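Local coordinates for protein putative decarboxylase involved in desferrioxamine biosynthesis (PDB 5O5C) that probably decarboxylates lysine with the help of a pyridoxal 5'-phosphate cofactor, supplying the pathway that builds the siderophore desferrioxamine, at residues Gly161-Phe166 and Val373-Gln378; Ser173-Met178 and Gln220-Ile225; Lys206-Thr211 and Tyr230-Pro235; Val324-His329 and Ala340-Asp345. All coordinates share one frame; numbering follows the deposited sequence.

Contact 1: Gly161-Phe166 and Val373-Gln378; sequences GADGIF and VNKSIQ
Lys375 reaches Asp163 through a kink at chi3 (-70°) in an otherwise extended chain, while Asp163 swings CG to the far side from its own backbone N (chi1 -157°); the two side chains cross at about a right angle. They meet where strand 163-167, an outermost strand of the large sheet of the PLP-dependent fold type I, faces the loop that leads to helix 385-394. NZ of Lys375 lies 3.0 Å from OD1 of Asp163, on the syn side but 32° out of the carboxylate plane. This is a salt bridge, and the second arm, to OD2, is weak. The same NZ donates to Gly164 O at 3.0 Å, so one ammonium group grips both the carboxylate and the strand backbone. Gly164 N reaches OD1 of Asp163 at 2.7 Å from the same face as NZ, and Gln146 in helix 140-156 donates to that oxygen too, which should fix the rotation of the carboxylate. Beyond the charges, Ile165 turns to the loop and rests CG2 on Lys375 O at 3.6 Å. Ser376 OG accepts from Gln378 N in an ST turn, and Gln378 OE1 is also held by Gln172. The far end is bridged by a water that accepts from Ser376 OG and donates to Phe166 O and Gln378 OE1, each at 2.7 Å from it.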
loop_
_atom_site.group_PDB
_atom_site.type_symbol
_atom_site.label_atom_id
_atom_site.label_comp_id
_atom_site.label_asym_id
_atom_site.label_seq_id
_atom_site.Cartn_x
_atom_site.Cartn_y
_atom_site.Cartn_z
ATOM N N GLY B 161 12.105 20.963 -12.313
ATOM C CA GLY B 161 10.968 20.963 -11.334
ATOM C C GLY B 161 10.142 19.686 -11.134
ATOM O O GLY B 161 8.943 19.738 -10.734
ATOM N N ALA B 162 10.744 18.540 -11.424
ATOM C CA ALA B 162 10.112 17.242 -11.244
ATOM C C ALA B 162 10.120 16.747 -9.810
ATOM O O ALA B 162 10.941 17.185 -8.959
ATOM C CB ALA B 162 10.743 16.218 -12.162
ATOM N N ASP B 163 9.227 15.796 -9.547
ATOM C CA ASP B 163 9.115 15.194 -8.211
ATOM C C ASP B 163 8.415 13.834 -8.248
ATOM O O ASP B 163 7.895 13.404 -9.295
ATOM C CB ASP B 163 8.336 16.146 -7.319
ATOM C CG ASP B 163 8.600 15.952 -5.822
ATOM O OD1 ASP B 163 9.280 15.012 -5.372
ATOM O OD2 ASP B 163 8.071 16.774 -5.069
ATOM N N GLY B 164 8.368 13.164 -7.104
ATOM C CA GLY B 164 7.591 11.908 -7.009
ATOM C C GLY B 164 7.289 11.444 -5.617
ATOM O O GLY B 164 7.586 12.125 -4.653
ATOM N N ILE B 165 6.725 10.253 -5.512
ATOM C CA ILE B 165 6.270 9.752 -4.243
ATOM C C ILE B 165 6.296 8.218 -4.257
ATOM O O ILE B 165 6.169 7.602 -5.292
ATOM C CB ILE B 165 4.872 10.327 -3.963
ATOM C CG1 ILE B 165 4.296 9.786 -2.682
ATOM C CG2 ILE B 165 3.923 10.056 -5.102
ATOM C CD1 ILE B 165 4.851 10.431 -1.465
ATOM N N PHE B 166 6.506 7.614 -3.100
ATOM C CA PHE B 166 6.406 6.190 -3.007
ATOM C C PHE B 166 4.918 5.839 -2.764
ATOM O O PHE B 166 4.226 6.445 -1.927
ATOM C CB PHE B 166 7.310 5.656 -1.931
ATOM C CG PHE B 166 8.723 5.381 -2.378
ATOM C CD1 PHE B 166 9.676 6.388 -2.405
ATOM C CD2 PHE B 166 9.131 4.072 -2.690
ATOM C CE1 PHE B 166 10.982 6.135 -2.816
ATOM C CE2 PHE B 166 10.445 3.806 -3.093
ATOM C CZ PHE B 166 11.370 4.828 -3.139
ATOM N N VAL B 373 2.657 13.507 2.456
ATOM C CA VAL B 373 1.204 13.336 2.267
ATOM C C VAL B 373 0.634 14.326 1.230
ATOM O O VAL B 373 -0.243 13.970 0.457
ATOM C CB VAL B 373 0.375 13.325 3.601
ATOM C CG1 VAL B 373 -0.010 14.724 4.070
ATOM C CG2 VAL B 373 -0.888 12.485 3.440
ATOM N N ASN B 374 1.212 15.522 1.112
ATOM C CA ASN B 374 0.685 16.473 0.133
ATOM C C ASN B 374 0.762 15.985 -1.332
ATOM O O ASN B 374 -0.009 16.450 -2.153
ATOM C CB ASN B 374 1.310 17.858 0.333
ATOM C CG ASN B 374 1.061 18.403 1.747
ATOM O OD1 ASN B 374 2.009 18.646 2.491
ATOM N ND2 ASN B 374 -0.200 18.526 2.143
ATOM N N LYS B 375 1.627 15.016 -1.631
ATOM C CA LYS B 375 1.767 14.406 -2.965
ATOM C C LYS B 375 1.174 12.977 -3.132
ATOM O O LYS B 375 1.339 12.322 -4.175
ATOM C CB LYS B 375 3.258 14.317 -3.345
ATOM C CG LYS B 375 4.095 15.570 -3.097
ATOM C CD LYS B 375 5.567 15.429 -3.469
ATOM C CE LYS B 375 6.334 14.516 -2.546
ATOM N NZ LYS B 375 7.792 14.508 -2.768
ATOM N N SER B 376 0.479 12.502 -2.129
ATOM C CA SER B 376 0.112 11.087 -2.003
ATOM C C SER B 376 -1.369 10.986 -2.007
ATOM O O SER B 376 -2.033 11.959 -1.635
ATOM C CB SER B 376 0.676 10.546 -0.689
ATOM O OG SER B 376 0.504 9.141 -0.538
ATOM N N ILE B 377 -1.888 9.833 -2.458
ATOM C CA ILE B 377 -3.262 9.439 -2.294
ATOM C C ILE B 377 -3.457 8.431 -1.143
ATOM O O ILE B 377 -4.575 7.928 -0.927
ATOM C CB ILE B 377 -3.963 8.938 -3.621
ATOM C CG1 ILE B 377 -3.223 7.806 -4.260
ATOM C CG2 ILE B 377 -4.211 10.080 -4.607
ATOM C CD1 ILE B 377 -4.128 6.770 -4.840
ATOM N N GLN B 378 -2.386 8.143 -0.405
ATOM C CA GLN B 378 -2.471 7.451 0.876
ATOM C C GLN B 378 -2.326 8.484 2.010
ATOM O O GLN B 378 -1.866 9.625 1.797
ATOM C CB GLN B 378 -1.316 6.439 0.989
ATOM C CG GLN B 378 -1.286 5.323 -0.070
ATOM C CD GLN B 378 -0.001 4.490 -0.060
ATOM O OE1 GLN B 378 0.972 4.820 -0.704
ATOM N NE2 GLN B 378 -0.023 3.397 0.631
HETATM O O HOH W 1 1.619 7.253 -1.696
#

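Contact 2: Ser173-Met178 and Gln220-Ile225; sequences SNLMAM and QKSMAI
Ser222 of helix 218-225 presses against Leu175 of helix 170-189, the two helices packing on the same face of the large sheet of the fold type I domain. The segment axes cross at -56° and approach to 8.9 Å, and the small serine lets the backbones come close, with CA atoms of Leu175 and Ser222 5.0 Å apart. This is the tight part: Ser222 OG lies 3.3 Å from Leu175 CA, and Leu175 CD1 lies 3.9 Å from Ser222 CB. That hydroxyl makes no bond across the contact; it is hydrogen-bonded to Ser218 O, inside its own helix. The looser flank is Ile225, whose CG2 is 4.4 Å from Leu175 CD1; there the second subunit takes over, with its Leu179 packing on Ile225 and its Arg182 bonding Ala224 O and Ile225 O. Gln220 points away from the contact, and Lys221, partly exposed, packs on Val352 of the second subunit. Asn174, in the cofactor pocket, is held by His296, Ser218 and Asp298 and barely brushes Ser222. On the flank toward the sheet two methionines, each bent at chi2 and chi3, cross at about a right angle; Met178 CE sits only 3.2 Å from Met223 SD, doubtfully short for a van der Waals contact.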
loop_
_atom_site.group_PDB
_atom_site.type_symbol
_atom_site.label_atom_id
_atom_site.label_comp_id
_atom_site.label_asym_id
_atom_site.label_seq_id
_atom_site.Cartn_x
_atom_site.Cartn_y
_atom_site.Cartn_z
ATOM N N SER B 173 0.385 3.768 -8.581
ATOM C CA SER B 173 1.100 4.766 -9.419
ATOM C C SER B 173 0.350 5.075 -10.744
ATOM O O SER B 173 0.201 6.285 -11.133
ATOM C CB SER B 173 2.510 4.272 -9.662
ATOM O OG SER B 173 3.112 3.974 -8.377
ATOM N N ASN B 174 -0.160 4.014 -11.387
ATOM C CA ASN B 174 -0.950 4.151 -12.623
ATOM C C ASN B 174 -2.253 4.849 -12.356
ATOM O O ASN B 174 -2.698 5.618 -13.188
ATOM C CB ASN B 174 -1.189 2.838 -13.360
ATOM C CG ASN B 174 0.037 2.346 -14.116
ATOM O OD1 ASN B 174 0.985 3.107 -14.361
ATOM N ND2 ASN B 174 0.013 1.085 -14.519
ATOM N N LEU B 175 -2.843 4.635 -11.182
ATOM C CA LEU B 175 -4.044 5.397 -10.830
ATOM C C LEU B 175 -3.714 6.884 -10.724
ATOM O O LEU B 175 -4.454 7.732 -11.289
ATOM C CB LEU B 175 -4.691 4.891 -9.561
ATOM C CG LEU B 175 -5.833 5.729 -8.976
ATOM C CD1 LEU B 175 -6.923 5.911 -9.995
ATOM C CD2 LEU B 175 -6.351 5.037 -7.724
ATOM N N MET B 176 -2.584 7.193 -10.093
ATOM C CA MET B 176 -2.243 8.594 -9.861
ATOM C C MET B 176 -1.974 9.247 -11.199
ATOM O O MET B 176 -2.383 10.397 -11.407
ATOM C CB MET B 176 -1.025 8.758 -8.942
ATOM C CG MET B 176 -1.218 8.327 -7.517
ATOM S SD MET B 176 0.332 8.683 -6.675
ATOM C CE MET B 176 0.061 8.075 -5.016
ATOM N N ALA B 177 -1.354 8.492 -12.116
ATOM C CA ALA B 177 -1.080 8.977 -13.490
ATOM C C ALA B 177 -2.328 9.352 -14.298
ATOM O O ALA B 177 -2.377 10.445 -14.938
ATOM C CB ALA B 177 -0.210 8.009 -14.279
ATOM N N MET B 178 -3.350 8.498 -14.262
ATOM C CA MET B 178 -4.565 8.814 -14.982
ATOM C C MET B 178 -5.378 9.903 -14.233
ATOM O O MET B 178 -6.105 10.669 -14.857
ATOM C CB MET B 178 -5.388 7.558 -15.226
ATOM C CG MET B 178 -4.666 6.467 -16.017
ATOM S SD MET B 178 -4.027 7.041 -17.600
ATOM C CE MET B 178 -5.420 7.529 -18.463
ATOM N N GLN B 220 -7.051 0.486 -17.450
ATOM C CA GLN B 220 -8.486 0.294 -17.472
ATOM C C GLN B 220 -9.165 0.276 -16.074
ATOM O O GLN B 220 -10.169 0.890 -15.916
ATOM C CB GLN B 220 -8.858 -1.003 -18.205
ATOM C CG GLN B 220 -8.724 -0.952 -19.730
ATOM C CD GLN B 220 -7.343 -1.287 -20.205
ATOM O OE1 GLN B 220 -6.410 -1.380 -19.386
ATOM N NE2 GLN B 220 -7.178 -1.429 -21.537
ATOM N N LYS B 221 -8.600 -0.423 -15.090
ATOM C CA LYS B 221 -9.117 -0.402 -13.707
ATOM C C LYS B 221 -9.094 1.012 -13.156
ATOM O O LYS B 221 -10.034 1.447 -12.474
ATOM C CB LYS B 221 -8.331 -1.333 -12.778
ATOM C CG LYS B 221 -8.330 -2.822 -13.148
ATOM C CD LYS B 221 -7.450 -3.660 -12.208
ATOM C CE LYS B 221 -8.038 -5.040 -11.962
ATOM N NZ LYS B 221 -7.084 -6.048 -11.414
ATOM N N SER B 222 -8.030 1.750 -13.456
ATOM C CA SER B 222 -7.891 3.106 -12.952
ATOM C C SER B 222 -8.962 4.026 -13.551
ATOM O O SER B 222 -9.509 4.816 -12.814
ATOM C CB SER B 222 -6.527 3.718 -13.227
ATOM O OG SER B 222 -5.501 2.993 -12.609
ATOM N N MET B 223 -9.236 3.915 -14.856
ATOM C CA MET B 223 -10.293 4.712 -15.516
ATOM C C MET B 223 -11.673 4.316 -15.039
ATOM O O MET B 223 -12.559 5.179 -15.012
ATOM C CB MET B 223 -10.267 4.592 -17.028
ATOM C CG MET B 223 -9.007 4.906 -17.750
ATOM S SD MET B 223 -8.184 6.429 -17.371
ATOM C CE MET B 223 -9.379 7.568 -17.983
ATOM N N ALA B 224 -11.869 3.062 -14.592
ATOM C CA ALA B 224 -13.117 2.708 -13.857
ATOM C C ALA B 224 -13.310 3.478 -12.595
ATOM O O ALA B 224 -14.380 4.064 -12.333
ATOM C CB ALA B 224 -13.215 1.252 -13.571
ATOM N N ILE B 225 -12.252 3.481 -11.793
ATOM C CA ILE B 225 -12.270 4.197 -10.577
ATOM C C ILE B 225 -12.497 5.720 -10.798
ATOM O O ILE B 225 -13.254 6.351 -10.069
ATOM C CB ILE B 225 -10.984 3.903 -9.804
ATOM C CG1 ILE B 225 -10.959 2.435 -9.366
ATOM C CG2 ILE B 225 -10.878 4.749 -8.557
ATOM C CD1 ILE B 225 -9.564 2.034 -8.965
#

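Contact 3: Lys206-Thr211 and Tyr230-Pro235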
loop_
_atom_site.group_PDB
_atom_site.type_symbol
_atom_site.label_atom_id
_atom_site.label_comp_id
_atom_site.label_asym_id
_atom_site.label_seq_id
_atom_site.Cartn_x
_atom_site.Cartn_y
_atom_site.Cartn_z
ATOM N N LYS B 206 -16.440 12.372 -23.110
ATOM C CA LYS B 206 -15.787 12.301 -24.422
ATOM C C LYS B 206 -14.304 11.975 -24.333
ATOM O O LYS B 206 -13.728 11.561 -25.329
ATOM C CB LYS B 206 -15.998 13.592 -25.186
ATOM C CG LYS B 206 -17.455 13.985 -25.397
ATOM C CD LYS B 206 -17.518 15.411 -25.943
ATOM C CE LYS B 206 -18.795 15.717 -26.700
ATOM N NZ LYS B 206 -18.755 17.134 -27.193
ATOM N N TRP B 207 -13.693 12.127 -23.145
ATOM C CA TRP B 207 -12.240 12.043 -23.020
ATOM C C TRP B 207 -11.765 10.637 -23.322
ATOM O O TRP B 207 -12.390 9.670 -22.966
ATOM C CB TRP B 207 -11.758 12.505 -21.625
ATOM C CG TRP B 207 -12.120 13.932 -21.295
ATOM C CD1 TRP B 207 -12.536 14.882 -22.169
ATOM C CD2 TRP B 207 -12.069 14.561 -20.022
ATOM N NE1 TRP B 207 -12.808 16.043 -21.522
ATOM C CE2 TRP B 207 -12.525 15.885 -20.197
ATOM C CE3 TRP B 207 -11.703 14.139 -18.739
ATOM C CZ2 TRP B 207 -12.624 16.784 -19.149
ATOM C CZ3 TRP B 207 -11.793 15.025 -17.701
ATOM C CH2 TRP B 207 -12.238 16.356 -17.913
ATOM N N ARG B 208 -10.654 10.528 -24.021
ATOM C CA ARG B 208 -10.134 9.230 -24.394
ATOM C C ARG B 208 -8.674 9.119 -24.057
ATOM O O ARG B 208 -7.921 10.039 -24.285
ATOM C CB ARG B 208 -10.390 8.936 -25.881
ATOM C CG ARG B 208 -11.870 8.680 -26.192
ATOM C CD ARG B 208 -12.401 7.388 -25.562
ATOM N NE ARG B 208 -13.812 7.109 -25.851
ATOM C CZ ARG B 208 -14.862 7.586 -25.170
ATOM N NH1 ARG B 208 -14.718 8.423 -24.140
ATOM N NH2 ARG B 208 -16.081 7.239 -25.536
ATOM N N VAL B 209 -8.308 7.952 -23.547
ATOM C CA VAL B 209 -6.912 7.565 -23.265
ATOM C C VAL B 209 -6.491 6.442 -24.192
ATOM O O VAL B 209 -7.246 5.529 -24.445
ATOM C CB VAL B 209 -6.738 7.111 -21.810
ATOM C CG1 VAL B 209 -5.360 6.521 -21.542
ATOM C CG2 VAL B 209 -7.053 8.292 -20.872
ATOM N N PHE B 210 -5.263 6.501 -24.678
ATOM C CA PHE B 210 -4.772 5.507 -25.624
ATOM C C PHE B 210 -3.719 4.655 -24.942
ATOM O O PHE B 210 -2.790 5.179 -24.319
ATOM C CB PHE B 210 -4.189 6.167 -26.870
ATOM C CG PHE B 210 -5.142 7.064 -27.567
ATOM C CD1 PHE B 210 -5.251 8.385 -27.184
ATOM C CD2 PHE B 210 -5.946 6.598 -28.594
ATOM C CE1 PHE B 210 -6.151 9.224 -27.796
ATOM C CE2 PHE B 210 -6.840 7.445 -29.227
ATOM C CZ PHE B 210 -6.939 8.767 -28.830
ATOM N N THR B 211 -3.858 3.344 -25.091
ATOM C CA THR B 211 -2.851 2.400 -24.622
ATOM C C THR B 211 -2.731 1.246 -25.557
ATOM O O THR B 211 -3.661 0.939 -26.298
ATOM C CB THR B 211 -3.185 1.738 -23.266
ATOM O OG1 THR B 211 -4.484 1.152 -23.296
ATOM C CG2 THR B 211 -3.127 2.679 -22.206
ATOM N N TYR B 230 -13.973 1.707 -18.591
ATOM C CA TYR B 230 -13.067 1.077 -19.582
ATOM C C TYR B 230 -13.269 1.663 -21.001
ATOM O O TYR B 230 -12.316 1.698 -21.796
ATOM C CB TYR B 230 -13.226 -0.441 -19.668
ATOM C CG TYR B 230 -13.136 -1.259 -18.388
ATOM C CD1 TYR B 230 -12.388 -0.838 -17.276
ATOM C CD2 TYR B 230 -13.751 -2.491 -18.324
ATOM C CE1 TYR B 230 -12.323 -1.599 -16.122
ATOM C CE2 TYR B 230 -13.684 -3.276 -17.197
ATOM C CZ TYR B 230 -12.981 -2.831 -16.091
ATOM O OH TYR B 230 -12.981 -3.656 -15.001
ATOM N N ASP B 231 -14.484 2.132 -21.309
ATOM C CA ASP B 231 -14.792 2.770 -22.596
ATOM C C ASP B 231 -13.929 4.009 -22.891
ATOM O O ASP B 231 -13.822 4.426 -24.030
ATOM C CB ASP B 231 -16.235 3.258 -22.660
ATOM C CG ASP B 231 -17.241 2.167 -22.756
ATOM O OD1 ASP B 231 -16.921 0.982 -23.053
ATOM O OD2 ASP B 231 -18.411 2.541 -22.506
ATOM N N ALA B 232 -13.322 4.613 -21.876
ATOM C CA ALA B 232 -12.530 5.801 -22.129
ATOM C C ALA B 232 -11.143 5.451 -22.657
ATOM O O ALA B 232 -10.361 6.341 -22.958
ATOM C CB ALA B 232 -12.438 6.668 -20.884
ATOM N N VAL B 233 -10.832 4.165 -22.716
ATOM C CA VAL B 233 -9.525 3.667 -23.039
ATOM C C VAL B 233 -9.679 3.111 -24.428
ATOM O O VAL B 233 -10.537 2.253 -24.632
ATOM C CB VAL B 233 -9.102 2.554 -22.058
ATOM C CG1 VAL B 233 -7.852 1.827 -22.556
ATOM C CG2 VAL B 233 -8.891 3.136 -20.650
ATOM N N ILE B 234 -8.889 3.615 -25.365
ATOM C CA ILE B 234 -8.815 3.102 -26.740
ATOM C C ILE B 234 -7.537 2.218 -26.879
ATOM O O ILE B 234 -6.405 2.726 -26.794
ATOM C CB ILE B 234 -8.857 4.245 -27.787
ATOM C CG1 ILE B 234 -10.182 5.029 -27.653
ATOM C CG2 ILE B 234 -8.813 3.682 -29.186
ATOM C CD1 ILE B 234 -10.229 6.353 -28.385
ATOM N N PRO B 235 -7.721 0.893 -27.026
ATOM C CA PRO B 235 -6.594 -0.021 -27.237
ATOM C C PRO B 235 -6.014 0.134 -28.638
ATOM O O PRO B 235 -6.764 0.149 -29.605
ATOM C CB PRO B 235 -7.202 -1.432 -27.049
ATOM C CG PRO B 235 -8.535 -1.207 -26.429
ATOM C CD PRO B 235 -8.976 0.174 -26.766
#
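Val209 and Val233 pair in parallel across the beta-alpha-beta unit made by strand 207-212, helix 218-225 and strand 233-236, at the edge of the large sheet. The first shell is backbone: Val209 N donates to Ala232 O and Ile234 N to Val209 O, both at 2.7 Å and nearly straight, and Thr211 N reaches Ile234 O at 3.1 Å. Side chains add to this on both faces. On the Phe210 and Ile234 face the two side chains run side by side, with Phe210 CE2 3.7 Å from Ile234 CD1, and helix 246-258 lies over them. On the face of Val209, Val233 and Thr211, Thr211 OG1 meets Val233 CG1 at 3.5 Å, with helix 218-225 beyond. Arg208, its chain bent at chi2 (-67°), lays CG against Ile234 CD1 at 3.6 Å. Its guanidinium is positioned by Ala205 O and Trp207 O, both accepting from NH1; Trp207 O lies in the guanidinium plane, 2.9 Å from NH1, while Asp231 O sits over one face.

Contact 4: Val324-His329 and Ala340-Asp345; sequences VTVDYH and AFFVRD. With PLP (pyridoxal-5'-phosphate), chain H.
The phosphate end of the pyridoxal 5'-phosphate pocket lies just past the end of a strand pair whose last bridge is Val326 with Ala340. Val326 N donates to Ala340 O and Ala340 N to Val326 O, each pair of atoms 3.0 Å apart, and Val324 and Phe342 repeat the two-way exchange, with Phe342 N 2.7 Å from Val324 O. Thr325 and Phe341 form the non-hydrogen-bonded pair between them. These are strands 323-327 and 339-343, neighbours in the large sheet of the fold type I domain; the second is its antiparallel member, next to the edge strand 163-167. After Asp327 the chain turns into helix 328-331, and His329 NE2 donates a hydrogen bond to PLP O2P at 2.9 Å, the phosphate oxygen lying at the edge of the imidazole, in its plane. Cys338 N bonds ND1 of that ring and so helps to orient it; Gly170 N, Thr171 N and Thr273 OG1 of the same chain and Thr380 OG1 of the second subunit are also hydrogen-bonded to the cofactor. Behind the pocket, Phe342 packs its CE1 against Val326 CG2 at 3.7 Å, with helix 140-156 beyond. Tyr328, with CG turned away from its carbonyl carbon (chi1 -47°), lays one face under Val326 CG1 and its edge against Ala340 CB, 3.7 Å from CE2. Its OH, bonded to Thr152, meets the Phe342 ring edge-on, in the plane of that ring, 3.5 Å from CZ.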
loop_
_atom_site.group_PDB
_atom_site.type_symbol
_atom_site.label_atom_id
_atom_site.label_comp_id
_atom_site.label_asym_id
_atom_site.label_seq_id
_atom_site.Cartn_x
_atom_site.Cartn_y
_atom_site.Cartn_z
ATOM N N VAL B 324 5.763 8.944 -14.842
ATOM C CA VAL B 324 6.468 7.677 -14.935
ATOM C C VAL B 324 6.137 6.829 -13.709
ATOM O O VAL B 324 6.208 7.332 -12.537
ATOM C CB VAL B 324 8.017 7.791 -15.016
ATOM C CG1 VAL B 324 8.638 6.421 -15.279
ATOM C CG2 VAL B 324 8.497 8.733 -16.085
ATOM N N THR B 325 5.778 5.581 -13.955
ATOM C CA THR B 325 5.633 4.618 -12.881
ATOM C C THR B 325 6.807 3.639 -12.882
ATOM O O THR B 325 7.197 3.112 -13.920
ATOM C CB THR B 325 4.344 3.795 -12.959
ATOM O OG1 THR B 325 4.411 2.936 -14.108
ATOM C CG2 THR B 325 3.238 4.581 -13.055
ATOM N N VAL B 326 7.272 3.331 -11.690
ATOM C CA VAL B 326 8.481 2.544 -11.469
ATOM C C VAL B 326 8.242 1.511 -10.357
ATOM O O VAL B 326 7.812 1.929 -9.281
ATOM C CB VAL B 326 9.589 3.511 -10.990
ATOM C CG1 VAL B 326 10.799 2.758 -10.510
ATOM C CG2 VAL B 326 9.976 4.463 -12.095
ATOM N N ASP B 327 8.585 0.214 -10.568
ATOM C CA ASP B 327 8.472 -0.823 -9.489
ATOM C C ASP B 327 9.813 -1.388 -9.100
ATOM O O ASP B 327 10.387 -2.164 -9.840
ATOM C CB ASP B 327 7.578 -2.029 -9.822
ATOM C CG ASP B 327 6.125 -1.832 -9.499
ATOM O OD1 ASP B 327 5.690 -0.802 -9.014
ATOM O OD2 ASP B 327 5.388 -2.772 -9.787
ATOM N N TYR B 328 10.292 -0.981 -7.917
ATOM C CA TYR B 328 11.538 -1.447 -7.401
ATOM C C TYR B 328 11.383 -2.855 -6.910
ATOM O O TYR B 328 12.402 -3.611 -6.865
ATOM C CB TYR B 328 12.092 -0.587 -6.274
ATOM C CG TYR B 328 12.087 0.887 -6.508
ATOM C CD1 TYR B 328 13.123 1.489 -7.236
ATOM C CD2 TYR B 328 11.071 1.714 -6.013
ATOM C CE1 TYR B 328 13.162 2.851 -7.441
ATOM C CE2 TYR B 328 11.109 3.109 -6.238
ATOM C CZ TYR B 328 12.162 3.664 -6.983
ATOM O OH TYR B 328 12.256 5.053 -7.248
ATOM N N HIS B 329 10.137 -3.193 -6.532
ATOM C CA HIS B 329 9.780 -4.545 -6.139
ATOM C C HIS B 329 9.565 -5.604 -7.275
ATOM O O HIS B 329 9.232 -6.743 -6.945
ATOM C CB HIS B 329 8.605 -4.547 -5.146
ATOM C CG HIS B 329 7.281 -4.176 -5.729
ATOM N ND1 HIS B 329 6.419 -3.272 -5.122
ATOM C CD2 HIS B 329 6.644 -4.607 -6.843
ATOM C CE1 HIS B 329 5.332 -3.150 -5.853
ATOM N NE2 HIS B 329 5.433 -3.956 -6.886
ATOM N N ALA B 340 7.119 3.509 -6.819
ATOM C CA ALA B 340 7.008 4.950 -6.832
ATOM C C ALA B 340 6.480 5.496 -8.133
ATOM O O ALA B 340 6.573 4.834 -9.199
ATOM C CB ALA B 340 8.365 5.579 -6.519
ATOM N N PHE B 341 5.909 6.702 -8.003
ATOM C CA PHE B 341 5.267 7.464 -9.090
ATOM C C PHE B 341 5.977 8.807 -9.281
ATOM O O PHE B 341 6.224 9.509 -8.318
ATOM C CB PHE B 341 3.821 7.711 -8.716
ATOM C CG PHE B 341 3.107 8.571 -9.673
ATOM C CD1 PHE B 341 2.838 8.115 -10.927
ATOM C CD2 PHE B 341 2.780 9.880 -9.348
ATOM C CE1 PHE B 341 2.235 8.909 -11.861
ATOM C CE2 PHE B 341 2.130 10.682 -10.270
ATOM C CZ PHE B 341 1.887 10.200 -11.542
ATOM N N PHE B 342 6.278 9.172 -10.523
ATOM C CA PHE B 342 7.033 10.359 -10.832
ATOM C C PHE B 342 6.285 11.269 -11.773
ATOM O O PHE B 342 5.690 10.780 -12.706
ATOM C CB PHE B 342 8.358 9.993 -11.443
ATOM C CG PHE B 342 9.217 9.232 -10.517
ATOM C CD1 PHE B 342 9.069 7.873 -10.400
ATOM C CD2 PHE B 342 10.103 9.887 -9.684
ATOM C CE1 PHE B 342 9.801 7.174 -9.513
ATOM C CE2 PHE B 342 10.823 9.182 -8.761
ATOM C CZ PHE B 342 10.675 7.826 -8.668
ATOM N N VAL B 343 6.379 12.586 -11.531
ATOM C CA VAL B 343 5.831 13.618 -12.429
ATOM C C VAL B 343 6.901 14.587 -13.019
ATOM O O VAL B 343 7.888 14.888 -12.387
ATOM C CB VAL B 343 4.758 14.436 -11.747
ATOM C CG1 VAL B 343 3.504 13.592 -11.541
ATOM C CG2 VAL B 343 5.233 15.060 -10.440
ATOM N N ARG B 344 6.672 15.071 -14.226
ATOM C CA ARG B 344 7.575 16.012 -14.861
ATOM C C ARG B 344 7.505 17.371 -14.113
ATOM O O ARG B 344 8.512 17.985 -13.887
ATOM C CB ARG B 344 7.165 16.185 -16.315
ATOM C CG ARG B 344 8.077 17.044 -17.126
ATOM C CD ARG B 344 7.703 17.093 -18.608
ATOM N NE ARG B 344 8.890 17.588 -19.255
ATOM C CZ ARG B 344 9.695 16.925 -20.067
ATOM N NH1 ARG B 344 9.457 15.676 -20.378
ATOM N NH2 ARG B 344 10.775 17.501 -20.549
ATOM N N ASP B 345 6.296 17.757 -13.714
ATOM C CA ASP B 345 5.972 19.023 -13.092
ATOM C C ASP B 345 5.190 18.837 -11.798
ATOM O O ASP B 345 4.007 18.507 -11.808
ATOM C CB ASP B 345 5.159 19.877 -14.059
ATOM C CG ASP B 345 4.819 21.273 -13.471
ATOM O OD1 ASP B 345 5.566 21.763 -12.587
ATOM O OD2 ASP B 345 3.774 21.836 -13.873
HETATM N N1 PLP H . 2.450 -1.892 -14.932
HETATM C C2 PLP H . 3.165 -2.895 -15.480
HETATM C C2A PLP H . 3.898 -2.692 -16.773
HETATM C C3 PLP H . 3.228 -4.185 -14.778
HETATM O O3 PLP H . 3.940 -5.246 -15.285
HETATM C C4 PLP H . 2.487 -4.265 -13.496
HETATM C C4A PLP H . 2.414 -5.530 -12.732
HETATM C C5 PLP H . 1.744 -3.102 -13.007
HETATM C C6 PLP H . 1.749 -1.963 -13.787
HETATM C C5A PLP H . 0.976 -3.191 -11.708
HETATM O O4P PLP H . 2.004 -3.225 -10.705
HETATM P P PLP H . 1.817 -3.539 -9.132
HETATM O O1P PLP H . 1.543 -5.008 -9.075
HETATM O O2P PLP H . 3.168 -3.231 -8.539
HETATM O O3P PLP H . 0.714 -2.721 -8.558
#

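From the N terminus, strand 163-167 opens contact 1, which closes last, at 373-378, and spans the other three. Contact 2 starts in helix 170-189 and closes at 220-225; contact 3 starts at 206-211, before that closure, and ends at 230-235, so the two cross. They touch through Met178 on Val209 and Met223 on Val233, tying the two helices to strands 207-212 and 233-236, the last two of the sheet at that side. Contact 4, 324-329 with 340-345, follows in series and is joined to contact 1 by probable backbone bonds between strands 163-167 and 339-343. Helix 170-189 also ties contact 2 to contacts 1 and 4: Met176 meets Ile377, and Ala177 meets Phe341.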